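Local coordinates for protein globin (Chloroflexus aurantiacus, PDB 5D1V) that binds heme and, as a group II truncated hemoglobin, probably binds oxygen at the heme iron and may serve as an oxygen carrier, at residues E8-E13 with G100-A105; R18-F23 with P43-Q48; H91-L96 with V108-F113. All coordinates share one frame; numbering follows the deposited sequence.

Overall arrangement
The three contacts join five helices of a small truncated globin: 6-9, 13-28, 42-55, 82-98 and 105-119. Contact 1 lies farthest from the middle of the chain and joins the turn after helix 6-9 to the linker between helices 82-98 and 105-119. Contacts 2 and 3 lie deeper and beside the heme, and are the two helix pairs of the two-over-two fold: helix 13-28 on helix 42-55, and helix 82-98 on helix 105-119. The chemistry follows position. Contact 1 is a small apolar cluster with a bridging water, contact 2 adds a salt bridge at its outer side, and contact 3 is apolar and aromatic. Phe23 of contact 2 packs on Met92 of contact 3, and Met109 of contact 3 on Ile10 and Val101 of contact 1.

Contact 1 of 3, residues E8-E13 with G100-A105; sequences EQIGGE and GVPEPA
Ile10 and Val101 bring the two backbones closest, with their CA atoms 6.0 Å apart, where the turn after helix 6-9 passes the loop that leads from helix 82-98 into helix 105-119. Gly11 ends the short helix in a Schellman motif, with Gly11 N bonded back to Glu8 O at 3.1 Å, and Gly100 ends helix 82-98 in the same way. Ile10 does most of the touching, and it does so with its CG2 methyl. That methyl is pressed against Ala105 CB at 3.4 Å, tighter than usual carbon packing, and on another flank it meets Val101 CG1 at 3.8 Å. Pro102 CD stands farther off, 4.3 Å from Ile10 CG2. With chi1 of Ile10 at 74°, CG1 sits between the backbone N and the carbonyl carbon, while CG2 lies anti to the carbonyl carbon and faces the loop; the CG1 branch carries CD1 inward toward Met109 and Ile19. Val101, whose CG1 is anti to its backbone N (chi1 -178°), crosses Ile10 obliquely and offers that methyl to it. Toward the exposed side, Pro102 CG comes to 4.2 Å from Gln9 O. A water joins the backbones, donating to Ile10 O at 2.8 Å and, weakly, to Gly100 O. Ile10 O also accepts from Thr15 OG1, a residue of the next helix. Direct adhesion between the segments is therefore apolar and rests mainly on one methyl, and the polar link is indirect, through a water whose bond to Gly100 O is weak: the turn after helix 6-9 and the loop before helix 105-119 meet through apolar carbons beside Met109 and Ile19.

Contact 2 of 3, residues R18-F23 with P43-Q48; sequences RIVDIF and PGKEHQ. With HEM (protoporphyrin IX containing Fe), chain C.
Val20 and Gln48 make the buried half of this crossing between helices 13-28 and 42-55, the B-E pair of the two-over-two truncated globin fold on the distal side of the heme; their short segments run at 140° with axes 10.2 Å apart. Val20 CG1 presses on Lys45 CG at 3.6 Å, and the same methyl reaches the amide end of Gln48. Deeper in, the Gln48 amide lies against the Phe23 ring, the planes 48° apart, with NE2 3.5 Å from Phe23 CE2 and OE1 3.5 Å from Phe23 CD2. Phe23 in turn packs edge-to-face with Trp88, a heme-binding residue. Segment 43-48 brings Gly44, His47 and Gln48 to the heme pocket, where a water is bound to the heme iron (FE) at 2.2 Å, with His75 as the axial protein ligand; Gln48 NE2 is 3.2 Å from that water.

The outer side is polar and open to solvent, an ion pair replacing close carbon packing. Lys45 runs out fully extended past Val20, CG anti to its backbone N, bringing NZ to Asp21 OD1 in a salt bridge of 2.8 Å. The ammonium meets that oxygen 41° out of the carboxylate plane. Asp21 is exposed, so solvent probably weakens the attraction. Gln48 OE1 is buried with no partner in the model: the ion pair sits on the solvent side, a buried amide beside the iron-bound water.

Contact 3 of 3, residues H91-L96 with V108-F113; sequences HMLAAL and VMENYF
Helices 82-98 and 105-119 form the antiparallel G-H pair of the two-over-two truncated globin fold, their short segments running at 172° with axes 10.7 Å apart. Phe113, which also touches the heme, is the main target. Met92 comes over one face of its ring: CG sits 3.7 Å from the ring centroid and 18° off the normal, a CH-pi contact. The chain then bends at chi2 (62°) and chi3, keeping the sulfur by the same ring; Met92 SD lies obliquely at 4.5 Å from the Phe113 centroid, a Met-aromatic contact. Leu96 takes the ring's edge instead, where CD1 lies near the plane, 3.9 Å from Phe113 CE2. Its other methyl, CD2, reaches Met109 CE at 3.9 Å, so Leu96 wedges between Met109 and Phe113, which are one turn apart.

Toward the partly exposed side, Leu93 CD2 rests against the aliphatic part of Glu110, 4.1 Å from CG. The Glu110 carboxylate is engaged by Arg114 in a salt bridge within its own helix. Helix 13-28 covers the adjoining flank, with Phe23 against Met92 and Phe16 against Met109.

Across this interface the adhesion is dispersion and CH-pi packing, with charge kept at the margin, and the Phe113 ring is met on a face and at an edge, which probably restricts its rotation beside the porphyrin.

Contact 1 of 3, residues E8-E13 with G100-A105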
loop_
_atom_site.group_PDB
_atom_site.type_symbol
_atom_site.label_atom_id
_atom_site.label_comp_id
_atom_site.label_asym_id
_atom_site.label_seq_id
_atom_site.Cartn_x
_atom_site.Cartn_y
_atom_site.Cartn_z
ATOM N N GLU A 8 4.069 -7.088 -23.967
ATOM C CA GLU A 8 3.478 -6.370 -25.109
ATOM C C GLU A 8 2.405 -5.413 -24.631
ATOM O O GLU A 8 2.340 -4.268 -25.075
ATOM C CB GLU A 8 2.865 -7.346 -26.121
ATOM C CG GLU A 8 3.802 -8.419 -26.671
ATOM C CD GLU A 8 3.065 -9.470 -27.521
ATOM O OE1 GLU A 8 2.576 -9.104 -28.615
ATOM O OE2 GLU A 8 2.969 -10.651 -27.094
ATOM N N GLN A 9 1.558 -5.892 -23.723
ATOM C CA GLN A 9 0.396 -5.122 -23.273
ATOM C C GLN A 9 0.775 -3.791 -22.651
ATOM O O GLN A 9 0.056 -2.813 -22.776
ATOM C CB GLN A 9 -0.405 -5.907 -22.259
ATOM C CG GLN A 9 -1.237 -7.038 -22.847
ATOM C CD GLN A 9 -1.757 -7.964 -21.769
ATOM O OE1 GLN A 9 -1.508 -9.170 -21.805
ATOM N NE2 GLN A 9 -2.469 -7.404 -20.792
ATOM N N ILE A 10 1.902 -3.748 -21.957
ATOM C CA ILE A 10 2.238 -2.543 -21.211
ATOM C C ILE A 10 3.210 -1.651 -21.995
ATOM O O ILE A 10 3.615 -0.611 -21.489
ATOM C CB ILE A 10 2.792 -2.887 -19.780
ATOM C CG1 ILE A 10 4.226 -3.439 -19.815
ATOM C CG2 ILE A 10 1.834 -3.854 -19.040
ATOM C CD1 ILE A 10 4.861 -3.488 -18.427
ATOM N N GLY A 11 3.557 -2.034 -23.228
ATOM C CA GLY A 11 4.391 -1.188 -24.076
ATOM C C GLY A 11 5.849 -1.609 -24.198
ATOM O O GLY A 11 6.697 -0.875 -24.723
ATOM N N GLY A 12 6.155 -2.796 -23.704
ATOM C CA GLY A 12 7.467 -3.373 -23.922
ATOM C C GLY A 12 8.627 -2.749 -23.154
ATOM O O GLY A 12 8.478 -2.206 -22.052
ATOM N N GLU A 13 9.800 -2.851 -23.769
ATOM C CA GLU A 13 11.089 -2.484 -23.142
ATOM C C GLU A 13 11.077 -1.088 -22.550
ATOM O O GLU A 13 11.558 -0.838 -21.442
ATOM C CB GLU A 13 12.214 -2.579 -24.180
ATOM C CG GLU A 13 13.588 -2.224 -23.631
ATOM C CD GLU A 13 14.721 -2.534 -24.586
ATOM O OE1 GLU A 13 14.455 -2.718 -25.783
ATOM O OE2 GLU A 13 15.883 -2.598 -24.127
ATOM N N GLY A 100 2.927 4.413 -15.219
ATOM C CA GLY A 100 1.722 4.405 -16.019
ATOM C C GLY A 100 1.306 3.044 -16.551
ATOM O O GLY A 100 0.700 2.949 -17.611
ATOM N N VAL A 101 1.591 1.989 -15.807
ATOM C CA VAL A 101 1.245 0.656 -16.256
ATOM C C VAL A 101 -0.266 0.508 -16.195
ATOM O O VAL A 101 -0.848 0.706 -15.137
ATOM C CB VAL A 101 1.932 -0.412 -15.404
ATOM C CG1 VAL A 101 1.598 -1.796 -15.902
ATOM C CG2 VAL A 101 3.456 -0.174 -15.395
ATOM N N PRO A 102 -0.905 0.166 -17.330
ATOM C CA PRO A 102 -2.361 0.044 -17.396
ATOM C C PRO A 102 -2.900 -1.210 -16.735
ATOM O O PRO A 102 -2.192 -2.221 -16.653
ATOM C CB PRO A 102 -2.627 -0.021 -18.901
ATOM C CG PRO A 102 -1.461 -0.759 -19.417
ATOM C CD PRO A 102 -0.296 -0.183 -18.623
ATOM N N GLU A 103 -4.147 -1.135 -16.288
ATOM C CA GLU A 103 -4.876 -2.315 -15.827
ATOM C C GLU A 103 -5.431 -3.027 -17.057
ATOM O O GLU A 103 -5.681 -2.388 -18.081
ATOM C CB GLU A 103 -6.008 -1.914 -14.882
ATOM C CG GLU A 103 -5.553 -1.227 -13.632
ATOM C CD GLU A 103 -5.019 -2.196 -12.615
ATOM O OE1 GLU A 103 -4.609 -1.762 -11.513
ATOM O OE2 GLU A 103 -5.015 -3.400 -12.914
ATOM N N PRO A 104 -5.633 -4.349 -16.975
ATOM C CA PRO A 104 -5.388 -5.285 -15.873
ATOM C C PRO A 104 -3.928 -5.742 -15.717
ATOM O O PRO A 104 -3.593 -6.410 -14.728
ATOM C CB PRO A 104 -6.285 -6.471 -16.235
ATOM C CG PRO A 104 -6.352 -6.432 -17.735
ATOM C CD PRO A 104 -6.333 -4.992 -18.103
ATOM N N ALA A 105 -3.072 -5.381 -16.656
ATOM C CA ALA A 105 -1.710 -5.890 -16.642
ATOM C C ALA A 105 -1.016 -5.503 -15.343
ATOM O O ALA A 105 -0.281 -6.303 -14.777
ATOM C CB ALA A 105 -0.936 -5.366 -17.835
HETATM O O HOH W 1 2.328 1.629 -20.353
#

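Contact 2 of 3, residues R18-F23 with P43-Q48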
loop_
_atom_site.group_PDB
_atom_site.type_symbol
_atom_site.label_atom_id
_atom_site.label_comp_id
_atom_site.label_asym_id
_atom_site.label_seq_id
_atom_site.Cartn_x
_atom_site.Cartn_y
_atom_site.Cartn_z
ATOM N N ARG A 18 11.273 2.620 -17.660
ATOM C CA ARG A 18 10.635 3.618 -16.778
ATOM C C ARG A 18 10.412 3.032 -15.365
ATOM O O ARG A 18 10.699 3.697 -14.359
ATOM C CB ARG A 18 9.295 4.123 -17.337
ATOM C CG ARG A 18 9.403 4.831 -18.692
ATOM C CD ARG A 18 8.188 5.715 -18.989
ATOM N NE ARG A 18 6.931 4.978 -18.958
ATOM C CZ ARG A 18 6.460 4.259 -19.965
ATOM N NH1 ARG A 18 7.137 4.166 -21.103
ATOM N NH2 ARG A 18 5.303 3.633 -19.834
ATOM N N ILE A 19 9.890 1.810 -15.307
ATOM C CA ILE A 19 9.621 1.137 -14.042
ATOM C C ILE A 19 10.907 1.049 -13.226
ATOM O O ILE A 19 10.930 1.419 -12.065
ATOM C CB ILE A 19 9.025 -0.264 -14.278
ATOM C CG1 ILE A 19 7.598 -0.165 -14.825
ATOM C CG2 ILE A 19 8.979 -1.047 -12.994
ATOM C CD1 ILE A 19 7.031 -1.502 -15.319
ATOM N N VAL A 20 11.970 0.538 -13.835
ATOM C CA VAL A 20 13.199 0.226 -13.089
ATOM C C VAL A 20 13.913 1.517 -12.696
ATOM O O VAL A 20 14.476 1.586 -11.610
ATOM C CB VAL A 20 14.125 -0.707 -13.901
ATOM C CG1 VAL A 20 15.454 -0.880 -13.209
ATOM C CG2 VAL A 20 13.464 -2.059 -14.106
ATOM N N ASP A 21 13.876 2.535 -13.554
ATOM C CA ASP A 21 14.452 3.834 -13.199
ATOM C C ASP A 21 13.795 4.373 -11.913
ATOM O O ASP A 21 14.467 4.884 -11.022
ATOM C CB ASP A 21 14.284 4.879 -14.315
ATOM C CG ASP A 21 15.255 4.693 -15.489
ATOM O OD1 ASP A 21 16.127 3.803 -15.464
ATOM O OD2 ASP A 21 15.135 5.479 -16.441
ATOM N N ILE A 22 12.479 4.283 -11.833
ATOM C CA ILE A 22 11.751 4.878 -10.719
ATOM C C ILE A 22 12.040 4.060 -9.457
ATOM O O ILE A 22 12.262 4.595 -8.361
ATOM C CB ILE A 22 10.262 4.962 -11.045
ATOM C CG1 ILE A 22 10.036 6.011 -12.131
ATOM C CG2 ILE A 22 9.451 5.359 -9.811
ATOM C CD1 ILE A 22 8.634 5.940 -12.746
ATOM N N PHE A 23 12.046 2.746 -9.630
ATOM C CA PHE A 23 12.271 1.823 -8.527
ATOM C C PHE A 23 13.669 2.079 -7.958
ATOM O O PHE A 23 13.818 2.266 -6.759
ATOM C CB PHE A 23 12.107 0.381 -8.991
ATOM C CG PHE A 23 12.510 -0.629 -7.967
ATOM C CD1 PHE A 23 11.689 -0.875 -6.885
ATOM C CD2 PHE A 23 13.698 -1.324 -8.073
ATOM C CE1 PHE A 23 12.029 -1.798 -5.934
ATOM C CE2 PHE A 23 14.057 -2.263 -7.100
ATOM C CZ PHE A 23 13.213 -2.485 -6.031
ATOM N N PRO A 43 25.143 -2.396 -12.992
ATOM C CA PRO A 43 24.990 -3.750 -13.540
ATOM C C PRO A 43 23.754 -4.473 -13.036
ATOM O O PRO A 43 23.054 -5.102 -13.817
ATOM C CB PRO A 43 26.264 -4.472 -13.078
ATOM C CG PRO A 43 27.251 -3.387 -12.812
ATOM C CD PRO A 43 26.462 -2.193 -12.353
ATOM N N GLY A 44 23.493 -4.381 -11.741
ATOM C CA GLY A 44 22.338 -5.005 -11.129
ATOM C C GLY A 44 21.023 -4.419 -11.610
ATOM O O GLY A 44 20.046 -5.144 -11.787
ATOM N N LYS A 45 21.001 -3.105 -11.832
ATOM C CA LYS A 45 19.833 -2.431 -12.380
ATOM C C LYS A 45 19.467 -3.002 -13.742
ATOM O O LYS A 45 18.300 -3.329 -13.969
ATOM C CB LYS A 45 20.081 -0.921 -12.473
ATOM C CG LYS A 45 18.919 -0.116 -12.969
ATOM C CD LYS A 45 19.325 1.374 -13.061
ATOM C CE LYS A 45 18.191 2.177 -13.669
ATOM N NZ LYS A 45 18.656 3.394 -14.384
ATOM N N GLU A 46 20.462 -3.169 -14.621
ATOM C CA GLU A 46 20.206 -3.727 -15.943
ATOM C C GLU A 46 19.727 -5.172 -15.824
ATOM O O GLU A 46 18.813 -5.581 -16.547
ATOM C CB GLU A 46 21.447 -3.659 -16.847
ATOM C CG GLU A 46 21.177 -4.337 -18.204
ATOM C CD GLU A 46 22.259 -4.143 -19.232
ATOM O OE1 GLU A 46 23.441 -4.017 -18.841
ATOM O OE2 GLU A 46 21.916 -4.140 -20.438
ATOM N N HIS A 47 20.323 -5.933 -14.901
ATOM C CA HIS A 47 19.936 -7.327 -14.712
ATOM C C HIS A 47 18.496 -7.389 -14.257
ATOM O O HIS A 47 17.728 -8.230 -14.739
ATOM C CB HIS A 47 20.852 -8.039 -13.700
ATOM C CG HIS A 47 22.242 -8.228 -14.207
ATOM N ND1 HIS A 47 23.336 -8.348 -13.374
ATOM C CD2 HIS A 47 22.720 -8.305 -15.471
ATOM C CE1 HIS A 47 24.423 -8.487 -14.107
ATOM N NE2 HIS A 47 24.077 -8.471 -15.382
ATOM N N GLN A 48 18.099 -6.496 -13.356
ATOM C CA GLN A 48 16.725 -6.547 -12.896
ATOM C C GLN A 48 15.753 -6.195 -14.039
ATOM O O GLN A 48 14.716 -6.854 -14.199
ATOM C CB GLN A 48 16.492 -5.613 -11.732
ATOM C CG GLN A 48 15.112 -5.880 -11.113
ATOM C CD GLN A 48 14.686 -4.809 -10.190
ATOM O OE1 GLN A 48 14.728 -3.633 -10.541
ATOM N NE2 GLN A 48 14.265 -5.195 -8.988
HETATM C CHA HEM C . 19.065 -8.487 -7.324
HETATM C CHB HEM C . 14.451 -9.359 -8.566
HETATM C CHC HEM C . 13.139 -8.854 -3.894
HETATM C CHD HEM C . 17.492 -6.890 -3.046
HETATM C C1A HEM C . 17.951 -8.813 -8.053
HETATM C C2A HEM C . 17.937 -9.259 -9.437
HETATM C C3A HEM C . 16.663 -9.508 -9.773
HETATM C C4A HEM C . 15.827 -9.229 -8.607
HETATM C CMA HEM C . 16.047 -9.994 -11.120
HETATM C CAA HEM C . 19.201 -9.419 -10.311
HETATM C CBA HEM C . 19.514 -10.923 -10.357
HETATM C CGA HEM C . 20.853 -11.116 -11.046
HETATM O O1A HEM C . 21.900 -10.731 -10.473
HETATM O O2A HEM C . 20.886 -11.670 -12.165
HETATM C C1B HEM C . 13.691 -9.316 -7.405
HETATM C C2B HEM C . 12.282 -9.619 -7.286
HETATM C C3B HEM C . 11.951 -9.489 -5.982
HETATM C C4B HEM C . 13.108 -9.076 -5.257
HETATM C CMB HEM C . 11.373 -10.019 -8.473
HETATM C CAB HEM C . 10.602 -9.668 -5.252
HETATM C CBB HEM C . 9.481 -9.693 -5.973
HETATM C C1C HEM C . 14.187 -8.252 -3.242
HETATM C C2C HEM C . 14.204 -7.805 -1.857
HETATM C C3C HEM C . 15.437 -7.272 -1.656
HETATM C C4C HEM C . 16.200 -7.335 -2.878
HETATM C CMC HEM C . 13.019 -7.986 -0.865
HETATM C CAC HEM C . 15.972 -6.606 -0.389
HETATM C CBC HEM C . 15.044 -6.037 0.373
HETATM C C1D HEM C . 18.325 -7.202 -4.097
HETATM C C2D HEM C . 19.760 -6.951 -4.183
HETATM C C3D HEM C . 20.190 -7.412 -5.372
HETATM C C4D HEM C . 19.040 -7.952 -6.069
HETATM C CMD HEM C . 20.604 -6.298 -3.078
HETATM C CAD HEM C . 21.621 -7.385 -5.933
HETATM C CBD HEM C . 21.745 -6.152 -6.816
HETATM C CGD HEM C . 23.101 -6.056 -7.450
HETATM O O1D HEM C . 23.425 -4.946 -7.943
HETATM O O2D HEM C . 23.852 -7.070 -7.448
HETATM N NA HEM C . 16.645 -8.826 -7.579
HETATM N NB HEM C . 14.163 -8.996 -6.149
HETATM N NC HEM C . 15.419 -7.976 -3.805
HETATM N ND HEM C . 17.941 -7.812 -5.263
HETATM FE FE HEM C . 16.037 -8.359 -5.681
HETATM O O HOH W 2 15.691 -6.334 -6.348
#

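Contact 3 of 3, residues H91-L96 with V108-F113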
loop_
_atom_site.group_PDB
_atom_site.type_symbol
_atom_site.label_atom_id
_atom_site.label_comp_id
_atom_site.label_asym_id
_atom_site.label_seq_id
_atom_site.Cartn_x
_atom_site.Cartn_y
_atom_site.Cartn_z
ATOM N N HIS A 91 8.309 0.300 -2.953
ATOM C CA HIS A 91 8.909 1.032 -4.046
ATOM C C HIS A 91 8.545 0.440 -5.390
ATOM O O HIS A 91 8.365 1.183 -6.349
ATOM C CB HIS A 91 10.417 1.098 -3.859
ATOM C CG HIS A 91 10.810 1.821 -2.613
ATOM N ND1 HIS A 91 10.212 2.999 -2.223
ATOM C CD2 HIS A 91 11.733 1.537 -1.667
ATOM C CE1 HIS A 91 10.742 3.403 -1.085
ATOM N NE2 HIS A 91 11.665 2.531 -0.726
ATOM N N MET A 92 8.393 -0.882 -5.474
ATOM C CA MET A 92 8.046 -1.458 -6.768
ATOM C C MET A 92 6.597 -1.168 -7.079
ATOM O O MET A 92 6.229 -0.890 -8.228
ATOM C CB MET A 92 8.285 -2.971 -6.840
ATOM C CG MET A 92 8.019 -3.535 -8.272
ATOM S SD MET A 92 9.122 -2.836 -9.545
ATOM C CE MET A 92 10.654 -3.656 -9.173
ATOM N N LEU A 93 5.730 -1.238 -6.084
ATOM C CA LEU A 93 4.353 -0.882 -6.384
ATOM C C LEU A 93 4.236 0.586 -6.805
ATOM O O LEU A 93 3.474 0.914 -7.719
ATOM C CB LEU A 93 3.462 -1.188 -5.183
ATOM C CG LEU A 93 3.441 -2.683 -4.881
ATOM C CD1 LEU A 93 2.445 -2.965 -3.754
ATOM C CD2 LEU A 93 3.135 -3.543 -6.088
ATOM N N ALA A 94 4.974 1.474 -6.150
ATOM C CA ALA A 94 4.954 2.880 -6.543
ATOM C C ALA A 94 5.466 3.039 -7.965
ATOM O O ALA A 94 4.924 3.828 -8.746
ATOM C CB ALA A 94 5.779 3.720 -5.576
ATOM N N ALA A 95 6.501 2.287 -8.318
ATOM C CA ALA A 95 7.085 2.405 -9.650
ATOM C C ALA A 95 6.061 2.006 -10.737
ATOM O O ALA A 95 5.980 2.671 -11.769
ATOM C CB ALA A 95 8.348 1.565 -9.751
ATOM N N LEU A 96 5.291 0.932 -10.508
ATOM C CA LEU A 96 4.225 0.538 -11.439
ATOM C C LEU A 96 3.212 1.639 -11.621
ATOM O O LEU A 96 2.779 1.937 -12.736
ATOM C CB LEU A 96 3.504 -0.698 -10.942
ATOM C CG LEU A 96 4.341 -1.968 -10.866
ATOM C CD1 LEU A 96 3.434 -3.077 -10.331
ATOM C CD2 LEU A 96 4.926 -2.354 -12.236
ATOM N N VAL A 108 -1.668 -7.914 -12.553
ATOM C CA VAL A 108 -0.940 -9.190 -12.704
ATOM C C VAL A 108 0.475 -9.029 -12.154
ATOM O O VAL A 108 0.968 -9.878 -11.417
ATOM C CB VAL A 108 -0.895 -9.679 -14.182
ATOM C CG1 VAL A 108 -0.037 -10.949 -14.304
ATOM C CG2 VAL A 108 -2.320 -9.938 -14.739
ATOM N N MET A 109 1.124 -7.930 -12.523
ATOM C CA MET A 109 2.471 -7.625 -12.074
ATOM C C MET A 109 2.514 -7.472 -10.546
ATOM O O MET A 109 3.387 -8.044 -9.898
ATOM C CB MET A 109 2.984 -6.362 -12.750
ATOM C CG MET A 109 3.105 -6.530 -14.222
ATOM S SD MET A 109 3.667 -5.059 -15.112
ATOM C CE MET A 109 5.406 -5.216 -14.849
ATOM N N GLU A 110 1.553 -6.748 -9.984
ATOM C CA GLU A 110 1.424 -6.608 -8.528
ATOM C C GLU A 110 1.255 -7.967 -7.853
ATOM O O GLU A 110 1.921 -8.293 -6.847
ATOM C CB GLU A 110 0.240 -5.698 -8.174
ATOM C CG GLU A 110 -0.179 -5.852 -6.691
ATOM C CD GLU A 110 -1.041 -4.706 -6.203
ATOM O OE1 GLU A 110 -1.359 -3.839 -7.029
ATOM O OE2 GLU A 110 -1.416 -4.704 -5.009
ATOM N N ASN A 111 0.411 -8.805 -8.431
ATOM C CA ASN A 111 0.156 -10.108 -7.832
ATOM C C ASN A 111 1.468 -10.898 -7.788
ATOM O O ASN A 111 1.807 -11.521 -6.785
ATOM C CB ASN A 111 -0.890 -10.899 -8.614
ATOM C CG ASN A 111 -2.265 -10.222 -8.672
ATOM O OD1 ASN A 111 -2.612 -9.380 -7.827
ATOM N ND2 ASN A 111 -3.086 -10.641 -9.629
ATOM N N TYR A 112 2.210 -10.863 -8.892
ATOM C CA TYR A 112 3.457 -11.588 -8.961
ATOM C C TYR A 112 4.454 -11.041 -7.907
ATOM O O TYR A 112 5.073 -11.811 -7.154
ATOM C CB TYR A 112 4.066 -11.505 -10.358
ATOM C CG TYR A 112 5.513 -11.920 -10.332
ATOM C CD1 TYR A 112 5.862 -13.248 -10.177
ATOM C CD2 TYR A 112 6.518 -10.973 -10.401
ATOM C CE1 TYR A 112 7.193 -13.629 -10.108
ATOM C CE2 TYR A 112 7.850 -11.337 -10.340
ATOM C CZ TYR A 112 8.181 -12.666 -10.197
ATOM O OH TYR A 112 9.517 -13.008 -10.114
ATOM N N PHE A 113 4.578 -9.719 -7.828
ATOM C CA PHE A 113 5.535 -9.092 -6.920
ATOM C C PHE A 113 5.222 -9.400 -5.452
ATOM O O PHE A 113 6.134 -9.605 -4.640
ATOM C CB PHE A 113 5.556 -7.580 -7.146
ATOM C CG PHE A 113 6.230 -7.153 -8.424
ATOM C CD1 PHE A 113 7.402 -7.740 -8.846
ATOM C CD2 PHE A 113 5.667 -6.158 -9.209
ATOM C CE1 PHE A 113 8.029 -7.325 -10.029
ATOM C CE2 PHE A 113 6.282 -5.743 -10.382
ATOM C CZ PHE A 113 7.456 -6.327 -10.788
#